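Local atomic coordinates of multi-copper Oxidase CueO (Ochrobactrum, PDB entry 6EVG), a protein that acts as a laccase-like multicopper oxidase active towards lignin model compounds and lignosulfonate, probably passing the electrons it gathers through copper to dioxygen. Residues N137-A142 with H495-M500; P433-I438 with F488-L493; T89-G94 with W129-L134. All blocks are in the same frame, centred on the assembly; numbering follows the deposited sequence.

Contact 1: residues N137-A142 with H495-M500. With CU (copper (II) ion), chain B.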
loop_
_atom_site.group_PDB
_atom_site.type_symbol
_atom_site.label_atom_id
_atom_site.label_comp_id
_atom_site.label_asym_id
_atom_site.label_seq_id
_atom_site.Cartn_x
_atom_site.Cartn_y
_atom_site.Cartn_z
ATOM N N ASN A 137 15.220 -6.866 5.553
ATOM C CA ASN A 137 14.313 -7.453 6.539
ATOM C C ASN A 137 12.853 -7.011 6.412
ATOM O O ASN A 137 12.045 -7.285 7.294
ATOM C CB ASN A 137 14.815 -7.163 8.002
ATOM C CG ASN A 137 15.984 -7.947 8.338
ATOM O OD1 ASN A 137 15.859 -9.088 8.765
ATOM N ND2 ASN A 137 17.161 -7.412 8.085
ATOM N N THR A 138 12.561 -6.293 5.342
ATOM C CA THR A 138 11.213 -5.768 5.207
ATOM C C THR A 138 10.178 -6.857 4.991
ATOM O O THR A 138 9.090 -6.811 5.561
ATOM C CB THR A 138 11.168 -4.778 4.030
ATOM O OG1 THR A 138 12.067 -3.711 4.226
ATOM C CG2 THR A 138 9.744 -4.159 3.804
ATOM N N ALA A 139 10.491 -7.808 4.160
ATOM C CA ALA A 139 9.519 -8.847 3.796
ATOM C C ALA A 139 9.054 -9.649 4.989
ATOM O O ALA A 139 7.856 -9.960 5.099
ATOM C CB ALA A 139 10.080 -9.773 2.739
ATOM N N ARG A 140 9.984 -10.019 5.850
ATOM C CA ARG A 140 9.636 -10.811 7.004
ATOM C C ARG A 140 8.769 -10.030 7.976
ATOM O O ARG A 140 7.757 -10.540 8.493
ATOM C CB ARG A 140 10.903 -11.300 7.700
ATOM C CG ARG A 140 10.652 -12.119 8.929
ATOM C CD ARG A 140 11.950 -12.720 9.496
ATOM N NE ARG A 140 12.959 -11.696 9.739
ATOM C CZ ARG A 140 12.915 -10.804 10.756
ATOM N NH1 ARG A 140 12.019 -10.911 11.730
ATOM N NH2 ARG A 140 13.795 -9.862 10.827
ATOM N N GLN A 141 9.186 -8.807 8.311
ATOM C CA GLN A 141 8.399 -8.039 9.311
ATOM C C GLN A 141 7.025 -7.689 8.766
ATOM O O GLN A 141 6.032 -7.699 9.526
ATOM C CB GLN A 141 9.179 -6.820 9.727
ATOM C CG GLN A 141 10.375 -7.137 10.617
ATOM C CD GLN A 141 10.810 -5.985 11.493
ATOM O OE1 GLN A 141 10.133 -4.957 11.583
ATOM N NE2 GLN A 141 11.954 -6.128 12.156
ATOM N N ALA A 142 6.947 -7.342 7.491
ATOM C CA ALA A 142 5.613 -7.092 6.880
ATOM C C ALA A 142 4.759 -8.366 6.898
ATOM O O ALA A 142 3.594 -8.327 7.329
ATOM C CB ALA A 142 5.776 -6.576 5.472
ATOM N N HIS A 495 11.994 -8.556 -3.624
ATOM C CA HIS A 495 12.845 -7.851 -4.614
ATOM C C HIS A 495 13.535 -6.687 -3.911
ATOM O O HIS A 495 14.733 -6.462 -4.119
ATOM C CB HIS A 495 12.025 -7.368 -5.794
ATOM C CG HIS A 495 11.528 -8.468 -6.650
ATOM N ND1 HIS A 495 10.682 -8.155 -7.703
ATOM C CD2 HIS A 495 11.752 -9.806 -6.646
ATOM C CE1 HIS A 495 10.463 -9.312 -8.321
ATOM N NE2 HIS A 495 11.067 -10.318 -7.694
ATOM N N GLU A 496 12.784 -5.902 -3.140
ATOM C CA GLU A 496 13.388 -4.811 -2.381
ATOM C C GLU A 496 14.522 -5.357 -1.451
ATOM O O GLU A 496 15.596 -4.780 -1.376
ATOM C CB GLU A 496 12.257 -4.199 -1.540
ATOM C CG GLU A 496 12.618 -3.056 -0.682
ATOM C CD GLU A 496 11.466 -2.757 0.291
ATOM O OE1 GLU A 496 10.321 -2.700 -0.088
ATOM O OE2 GLU A 496 11.809 -2.673 1.358
ATOM N N ASP A 497 14.250 -6.470 -0.761
ATOM C CA ASP A 497 15.207 -7.025 0.202
ATOM C C ASP A 497 16.491 -7.529 -0.487
ATOM O O ASP A 497 17.540 -7.494 0.148
ATOM C CB ASP A 497 14.609 -8.153 1.026
ATOM C CG ASP A 497 13.682 -7.723 2.168
ATOM O OD1 ASP A 497 13.752 -6.536 2.587
ATOM O OD2 ASP A 497 12.982 -8.610 2.693
ATOM N N VAL A 498 16.440 -7.939 -1.752
ATOM C CA VAL A 498 17.636 -8.369 -2.461
ATOM C C VAL A 498 18.224 -7.262 -3.317
ATOM O O VAL A 498 19.192 -7.513 -4.095
ATOM C CB VAL A 498 17.401 -9.666 -3.257
ATOM C CG1 VAL A 498 17.034 -10.808 -2.380
ATOM C CG2 VAL A 498 16.409 -9.466 -4.437
ATOM N N GLY A 499 17.780 -6.016 -3.166
ATOM C CA GLY A 499 18.463 -4.889 -3.770
ATOM C C GLY A 499 17.751 -4.015 -4.767
ATOM O O GLY A 499 18.340 -3.044 -5.242
ATOM N N MET A 500 16.470 -4.329 -5.083
ATOM C CA MET A 500 15.740 -3.536 -6.063
ATOM C C MET A 500 15.168 -2.262 -5.420
ATOM O O MET A 500 13.956 -2.063 -5.229
ATOM C CB MET A 500 14.633 -4.411 -6.648
ATOM C CG MET A 500 14.019 -3.860 -7.868
ATOM S SD MET A 500 12.961 -5.004 -8.836
ATOM C CE MET A 500 14.041 -5.932 -9.814
HETATM CU CU CU B . 9.994 -6.375 -8.301
HETATM O O HOH W 1 12.783 -10.038 5.093
#
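Asp497 reaches from the last turn of helix 493-497 to the start of helix 138-144, joining the first and last multicopper oxidase regions of the chain. Helix 493-497 ends in a Schellman motif, with Gly499 at its C-prime position. From CB, the Asp497 side chain turns CG anti to its own carbonyl carbon (chi1 -78°), which presents the carboxylate to the opposite backbone. There the two oxygens divide the work. OD1 uses its syn lone pair to accept Thr138 N at 3.0 Å. OD2 is met on its syn side by Ala139 N, also at 3.0 Å and 24° out of the carboxylate plane, while Ala139 CB presses against OD2 at 3.1 Å. A water gives OD2 a second bond (2.8 Å) and accepts Arg140 N, so successive N-H groups of the first helical turn are served directly or through this water. The negative charge at this helix start is probably favourable for the helix dipole. Beside this grip, Thr138 CB and CG2 pack on Glu496 OE2, with Thr138 OG1 3.1 Å from the same oxygen and also bonded by Leu134 N. On the far side of the last turn, His495 ND1 binds copper at 2.0 Å, together with His434 and Cys490. Met500 SD stays 3.3 Å from the copper ion, in the place of the weak axial ligand of type 1 sites.

Contact 2: residues P433-I438 with F488-L493. With CU (copper (II) ion), chain B.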
loop_
_atom_site.group_PDB
_atom_site.type_symbol
_atom_site.label_atom_id
_atom_site.label_comp_id
_atom_site.label_asym_id
_atom_site.label_seq_id
_atom_site.Cartn_x
_atom_site.Cartn_y
_atom_site.Cartn_z
ATOM N N PRO A 433 5.812 -8.162 -14.083
ATOM C CA PRO A 433 5.474 -6.804 -13.671
ATOM C C PRO A 433 6.056 -6.483 -12.281
ATOM O O PRO A 433 6.290 -7.415 -11.504
ATOM C CB PRO A 433 3.958 -6.832 -13.597
ATOM C CG PRO A 433 3.495 -8.180 -13.905
ATOM C CD PRO A 433 4.650 -9.060 -14.046
ATOM N N HIS A 434 6.263 -5.195 -12.034
ATOM C CA HIS A 434 6.795 -4.759 -10.719
ATOM C C HIS A 434 6.050 -3.549 -10.248
ATOM O O HIS A 434 5.871 -2.593 -11.002
ATOM C CB HIS A 434 8.295 -4.399 -10.803
ATOM C CG HIS A 434 9.180 -5.543 -11.196
ATOM N ND1 HIS A 434 9.888 -6.315 -10.288
ATOM C CD2 HIS A 434 9.460 -6.060 -12.432
ATOM C CE1 HIS A 434 10.538 -7.246 -10.946
ATOM N NE2 HIS A 434 10.288 -7.131 -12.236
ATOM N N PRO A 435 5.629 -3.521 -8.959
ATOM C CA PRO A 435 5.023 -2.280 -8.391
ATOM C C PRO A 435 6.113 -1.294 -7.959
ATOM O O PRO A 435 6.856 -1.513 -7.059
ATOM C CB PRO A 435 4.239 -2.842 -7.224
ATOM C CG PRO A 435 5.003 -4.056 -6.773
ATOM C CD PRO A 435 5.604 -4.651 -8.047
ATOM N N PHE A 436 6.137 -0.149 -8.604
ATOM C CA PHE A 436 7.022 0.954 -8.257
ATOM C C PHE A 436 6.450 1.751 -7.097
ATOM O O PHE A 436 5.303 2.165 -7.175
ATOM C CB PHE A 436 7.132 1.872 -9.472
ATOM C CG PHE A 436 7.901 3.136 -9.237
ATOM C CD1 PHE A 436 9.289 3.120 -9.261
ATOM C CD2 PHE A 436 7.290 4.346 -9.040
ATOM C CE1 PHE A 436 9.988 4.308 -9.084
ATOM C CE2 PHE A 436 7.967 5.503 -8.859
ATOM C CZ PHE A 436 9.365 5.481 -8.852
ATOM N N HIS A 437 7.276 2.070 -6.088
ATOM C CA HIS A 437 6.878 3.009 -5.043
ATOM C C HIS A 437 8.006 3.994 -4.805
ATOM O O HIS A 437 9.179 3.610 -4.730
ATOM C CB HIS A 437 6.517 2.271 -3.715
ATOM C CG HIS A 437 6.266 3.175 -2.529
ATOM N ND1 HIS A 437 5.380 4.251 -2.596
ATOM C CD2 HIS A 437 6.735 3.154 -1.257
ATOM C CE1 HIS A 437 5.375 4.857 -1.394
ATOM N NE2 HIS A 437 6.161 4.204 -0.573
ATOM N N ILE A 438 7.632 5.274 -4.726
ATOM C CA ILE A 438 8.570 6.337 -4.334
ATOM C C ILE A 438 8.126 6.928 -3.006
ATOM O O ILE A 438 6.957 7.266 -2.811
ATOM C CB ILE A 438 8.718 7.382 -5.452
ATOM C CG1 ILE A 438 9.833 8.379 -5.097
ATOM C CG2 ILE A 438 7.436 8.090 -5.809
ATOM C CD1 ILE A 438 10.387 9.140 -6.313
ATOM N N PHE A 488 13.255 4.876 -3.483
ATOM C CA PHE A 488 12.334 4.358 -4.484
ATOM C C PHE A 488 12.691 2.925 -4.738
ATOM O O PHE A 488 13.875 2.553 -4.710
ATOM C CB PHE A 488 12.268 5.246 -5.725
ATOM C CG PHE A 488 13.562 5.407 -6.483
ATOM C CD1 PHE A 488 14.480 6.350 -6.090
ATOM C CD2 PHE A 488 13.848 4.716 -7.665
ATOM C CE1 PHE A 488 15.661 6.601 -6.839
ATOM C CE2 PHE A 488 15.014 4.947 -8.393
ATOM C CZ PHE A 488 15.916 5.900 -7.975
ATOM N N HIS A 489 11.690 2.082 -5.031
ATOM C CA HIS A 489 11.937 0.657 -5.035
ATOM C C HIS A 489 10.764 -0.093 -5.646
ATOM O O HIS A 489 9.682 0.440 -5.796
ATOM C CB HIS A 489 12.232 0.139 -3.593
ATOM C CG HIS A 489 11.164 0.453 -2.592
ATOM N ND1 HIS A 489 10.150 -0.428 -2.307
ATOM C CD2 HIS A 489 10.958 1.521 -1.794
ATOM C CE1 HIS A 489 9.372 0.113 -1.367
ATOM N NE2 HIS A 489 9.813 1.316 -1.071
ATOM N N CYS A 490 11.008 -1.386 -5.850
ATOM C CA CYS A 490 9.938 -2.338 -6.112
ATOM C C CYS A 490 9.274 -2.656 -4.788
ATOM O O CYS A 490 9.935 -2.839 -3.767
ATOM C CB CYS A 490 10.474 -3.580 -6.767
ATOM S SG CYS A 490 9.162 -4.761 -7.139
ATOM N N HIS A 491 7.936 -2.765 -4.811
ATOM C CA HIS A 491 7.142 -3.136 -3.659
ATOM C C HIS A 491 6.813 -4.640 -3.555
ATOM O O HIS A 491 6.055 -5.011 -2.661
ATOM C CB HIS A 491 5.875 -2.245 -3.524
ATOM C CG HIS A 491 5.526 -1.855 -2.122
ATOM N ND1 HIS A 491 5.031 -2.699 -1.170
ATOM C CD2 HIS A 491 5.685 -0.645 -1.505
ATOM C CE1 HIS A 491 4.904 -2.006 -0.007
ATOM N NE2 HIS A 491 5.272 -0.754 -0.201
ATOM N N VAL A 492 7.436 -5.474 -4.421
ATOM C CA VAL A 492 7.554 -6.892 -4.123
ATOM C C VAL A 492 8.650 -6.992 -3.070
ATOM O O VAL A 492 9.783 -6.660 -3.338
ATOM C CB VAL A 492 7.877 -7.726 -5.396
ATOM C CG1 VAL A 492 8.243 -9.142 -5.039
ATOM C CG2 VAL A 492 6.686 -7.721 -6.313
ATOM N N LEU A 493 8.263 -7.365 -1.864
ATOM C CA LEU A 493 9.173 -7.143 -0.738
ATOM C C LEU A 493 10.433 -7.985 -0.854
ATOM O O LEU A 493 11.525 -7.552 -0.404
ATOM C CB LEU A 493 8.449 -7.390 0.573
ATOM C CG LEU A 493 7.224 -6.501 0.793
ATOM C CD1 LEU A 493 6.657 -6.772 2.181
ATOM C CD2 LEU A 493 7.572 -5.033 0.635
HETATM CU CU CU B . 9.994 -6.375 -8.301
#
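Cys490 SG lies anti to the backbone N (chi1 -179°) and His434 CG lies anti to its carbonyl carbon (chi1 -62°); these two torsions turn the thiolate and the imidazole onto one copper ion. Cys490 SG binds the metal at 2.2 Å and His434 ND1 at 2.0 Å, with SG at the edge of the histidine ring, in its plane. His495 completes the set of a type 1 copper site in a cupredoxin fold. The sulfur has a second partner, Val492 N, whose N-H points at it over 3.3 Å with an angle of 163°. Pro435 CD touches both this sulfur and Val492 CG2, 3.7 Å from each. The two strands run antiparallel: His437 and His489 form a hydrogen-bonded pair, and Pro435 O accepts His491 N at 2.8 Å where strand 486-490 ends. His437, His489 and His491 form an aromatic cluster, His437 CD2 lying 3.6 Å from His489 NE2, while His489 ND1 bonds Cys490 O from above the carbonyl plane. On the other face, Phe436 CE1 and Ile438 CG1 pack against Phe488. Strand 463-466 flanks strand 434-438 at the sheet edge, strand 501-506 borders strand 486-490 on the side away from strand 434-438, and the chain leaves through Leu493 into helix 493-497, where that leucine packs on helix 138-144.

Contact 3: residues T89-G94 with W129-L134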
loop_
_atom_site.group_PDB
_atom_site.type_symbol
_atom_site.label_atom_id
_atom_site.label_comp_id
_atom_site.label_asym_id
_atom_site.label_seq_id
_atom_site.Cartn_x
_atom_site.Cartn_y
_atom_site.Cartn_z
ATOM N N THR A 89 10.903 -0.159 12.053
ATOM C CA THR A 89 10.609 1.195 11.656
ATOM C C THR A 89 9.147 1.250 11.203
ATOM O O THR A 89 8.561 0.189 10.988
ATOM C CB THR A 89 11.490 1.648 10.411
ATOM O OG1 THR A 89 11.259 0.745 9.294
ATOM C CG2 THR A 89 12.952 1.724 10.676
ATOM N N LEU A 90 8.639 2.452 11.023
ATOM C CA LEU A 90 7.392 2.628 10.250
ATOM C C LEU A 90 7.639 3.704 9.198
ATOM O O LEU A 90 8.091 4.810 9.528
ATOM C CB LEU A 90 6.198 2.995 11.112
ATOM C CG LEU A 90 5.757 1.906 12.086
ATOM C CD1 LEU A 90 4.674 2.400 13.018
ATOM C CD2 LEU A 90 5.259 0.643 11.377
ATOM N N HIS A 91 7.326 3.377 7.943
ATOM C CA HIS A 91 7.241 4.328 6.840
ATOM C C HIS A 91 5.787 4.789 6.699
ATOM O O HIS A 91 4.887 3.956 6.632
ATOM C CB HIS A 91 7.740 3.650 5.531
ATOM C CG HIS A 91 7.382 4.315 4.253
ATOM N ND1 HIS A 91 7.550 5.650 4.001
ATOM C CD2 HIS A 91 6.902 3.771 3.092
ATOM C CE1 HIS A 91 7.134 5.900 2.744
ATOM N NE2 HIS A 91 6.759 4.769 2.177
ATOM N N TRP A 92 5.610 6.102 6.682
ATOM C CA TRP A 92 4.296 6.733 6.576
ATOM C C TRP A 92 3.985 6.818 5.065
ATOM O O TRP A 92 4.243 7.826 4.401
ATOM C CB TRP A 92 4.278 8.103 7.255
ATOM C CG TRP A 92 4.857 8.157 8.615
ATOM C CD1 TRP A 92 5.902 8.919 8.990
ATOM C CD2 TRP A 92 4.417 7.455 9.790
ATOM N NE1 TRP A 92 6.202 8.727 10.313
ATOM C CE2 TRP A 92 5.322 7.820 10.843
ATOM C CE3 TRP A 92 3.381 6.558 10.086
ATOM C CZ2 TRP A 92 5.191 7.297 12.126
ATOM C CZ3 TRP A 92 3.275 6.038 11.351
ATOM C CH2 TRP A 92 4.187 6.412 12.365
ATOM N N HIS A 93 3.465 5.709 4.552
ATOM C CA HIS A 93 3.261 5.441 3.105
ATOM C C HIS A 93 2.029 6.200 2.615
ATOM O O HIS A 93 0.903 5.754 2.789
ATOM C CB HIS A 93 3.163 3.938 2.942
ATOM C CG HIS A 93 3.225 3.437 1.532
ATOM N ND1 HIS A 93 3.850 2.227 1.251
ATOM C CD2 HIS A 93 2.669 3.926 0.400
ATOM C CE1 HIS A 93 3.666 1.992 -0.043
ATOM N NE2 HIS A 93 2.956 2.986 -0.585
ATOM N N GLY A 94 2.291 7.362 2.010
ATOM C CA GLY A 94 1.275 8.281 1.569
ATOM C C GLY A 94 1.147 9.559 2.337
ATOM O O GLY A 94 0.521 10.514 1.897
ATOM N N TRP A 129 -1.217 4.437 4.535
ATOM C CA TRP A 129 -0.945 3.310 5.424
ATOM C C TRP A 129 0.471 3.410 5.958
ATOM O O TRP A 129 1.203 4.336 5.635
ATOM C CB TRP A 129 -1.259 1.961 4.774
ATOM C CG TRP A 129 -0.349 1.550 3.661
ATOM C CD1 TRP A 129 -0.090 2.175 2.481
ATOM C CD2 TRP A 129 0.331 0.292 3.595
ATOM N NE1 TRP A 129 0.726 1.383 1.698
ATOM C CE2 TRP A 129 1.013 0.227 2.382
ATOM C CE3 TRP A 129 0.440 -0.795 4.478
ATOM C CZ2 TRP A 129 1.763 -0.902 2.005
ATOM C CZ3 TRP A 129 1.167 -1.896 4.132
ATOM C CH2 TRP A 129 1.828 -1.955 2.873
ATOM N N PHE A 130 0.860 2.434 6.783
ATOM C CA PHE A 130 2.211 2.443 7.336
ATOM C C PHE A 130 2.640 1.053 7.663
ATOM O O PHE A 130 1.809 0.173 7.975
ATOM C CB PHE A 130 2.329 3.409 8.555
ATOM C CG PHE A 130 1.306 3.256 9.608
ATOM C CD1 PHE A 130 1.497 2.441 10.710
ATOM C CD2 PHE A 130 0.126 4.002 9.589
ATOM C CE1 PHE A 130 0.551 2.364 11.731
ATOM C CE2 PHE A 130 -0.846 3.899 10.598
ATOM C CZ PHE A 130 -0.610 3.091 11.650
ATOM N N HIS A 131 3.953 0.820 7.603
ATOM C CA HIS A 131 4.494 -0.539 7.678
ATOM C C HIS A 131 6.012 -0.411 7.779
ATOM O O HIS A 131 6.561 0.653 7.501
ATOM C CB HIS A 131 4.088 -1.321 6.424
ATOM C CG HIS A 131 4.541 -0.662 5.160
ATOM N ND1 HIS A 131 5.834 -0.766 4.680
ATOM C CD2 HIS A 131 3.917 0.201 4.348
ATOM C CE1 HIS A 131 5.923 -0.032 3.575
ATOM N NE2 HIS A 131 4.757 0.536 3.328
ATOM N N PRO A 132 6.696 -1.495 8.120
ATOM C CA PRO A 132 8.182 -1.405 8.253
ATOM C C PRO A 132 8.821 -1.160 6.911
ATOM O O PRO A 132 8.324 -1.552 5.845
ATOM C CB PRO A 132 8.583 -2.774 8.790
ATOM C CG PRO A 132 7.327 -3.278 9.479
ATOM C CD PRO A 132 6.232 -2.790 8.587
ATOM N N HIS A 133 9.980 -0.529 6.948
ATOM C CA HIS A 133 10.795 -0.317 5.758
ATOM C C HIS A 133 12.241 -0.436 6.231
ATOM O O HIS A 133 12.774 0.440 6.922
ATOM C CB HIS A 133 10.523 1.028 5.077
ATOM C CG HIS A 133 11.243 1.129 3.774
ATOM N ND1 HIS A 133 10.892 0.363 2.682
ATOM C CD2 HIS A 133 12.334 1.835 3.414
ATOM C CE1 HIS A 133 11.748 0.618 1.704
ATOM N NE2 HIS A 133 12.650 1.500 2.131
ATOM N N LEU A 134 12.867 -1.549 5.866
ATOM C CA LEU A 134 14.138 -1.947 6.406
ATOM C C LEU A 134 15.090 -2.353 5.277
ATOM O O LEU A 134 14.683 -2.556 4.131
ATOM C CB LEU A 134 13.930 -3.117 7.388
ATOM C CG LEU A 134 13.071 -2.769 8.608
ATOM C CD1 LEU A 134 12.654 -4.033 9.323
ATOM C CD2 LEU A 134 13.798 -1.830 9.541
#
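His93, His131 and Trp129 interlock at the tight end of this antiparallel strand pair, which belongs to a cupredoxin-like domain. The indole of Trp129 slides under the His93 ring and puts NE1 over its centre, 3.2 Å above the plane, while His93 CB sits over the five-membered ring of Trp129 in a CH-pi contact. His93 ND1 and His131 NE2 share a hydrogen bond of 2.8 Å, nearly straight at 163°, and ND1 enters at the edge of the His131 ring. His131 CG stands between its backbone N and carbonyl carbon (chi1 57°), a torsion that tips the ring towards His93; its ND1 is held by Pro132 O, so both ring nitrogens are engaged. His91 lies alongside His131, its NE2 bonded to His437. On the opposite face the edge of Trp92 meets the face of Phe130, with centroids 5.5 Å apart, and Leu90 CD1 adds a touch on Phe130 CD1 at 3.9 Å. Trp129 N to His93 O and His91 N to His131 O, the latter at 2.9 Å, hold the backbones together.

Beyond Leu90 the grip slackens, although all touching residues are buried, so this end differs in bonding and not in solvent access. Thr89 O receives only a CA-H contact from Pro132 CA at 3.2 Å, and Thr89 N and O are buried without a polar partner. Thr89 OG1 restores one bond, to His133 O at 2.8 Å, coming from above the carbonyl plane, and Leu134 CD2 slides past it. Strand 91-93 is the outermost of its sheet, strand 148-153 lies beside strand 126-131 on the side away from strand 91-93, strand 75-82 of the other sheet covers Leu90 and Trp92, and the histidine face looks onto His437, His439 and His489.

Overall arrangement
Along the chain contact 3 comes first; residues 137-142 follow, and much later both segments of contact 2 precede residues 495-500, which complete contact 1. Their centres lie 11 Å (1 to 2), 13 Å (1 to 3) and 14 Å (2 to 3) apart. Strand 486-490 leads into helix 493-497, and contact 2 gives two copper ligands while contact 1 gives the third; strand 126-131 leads towards helix 138-144. Contacts 2 and 3 belong to different sheets and meet through their histidines, which in relatives hold a trinuclear copper cluster. Here two of these histidines bond each other directly, consistent with that position lacking copper. Cys490, between His489 and His491, probably links the two centres for electron transfer.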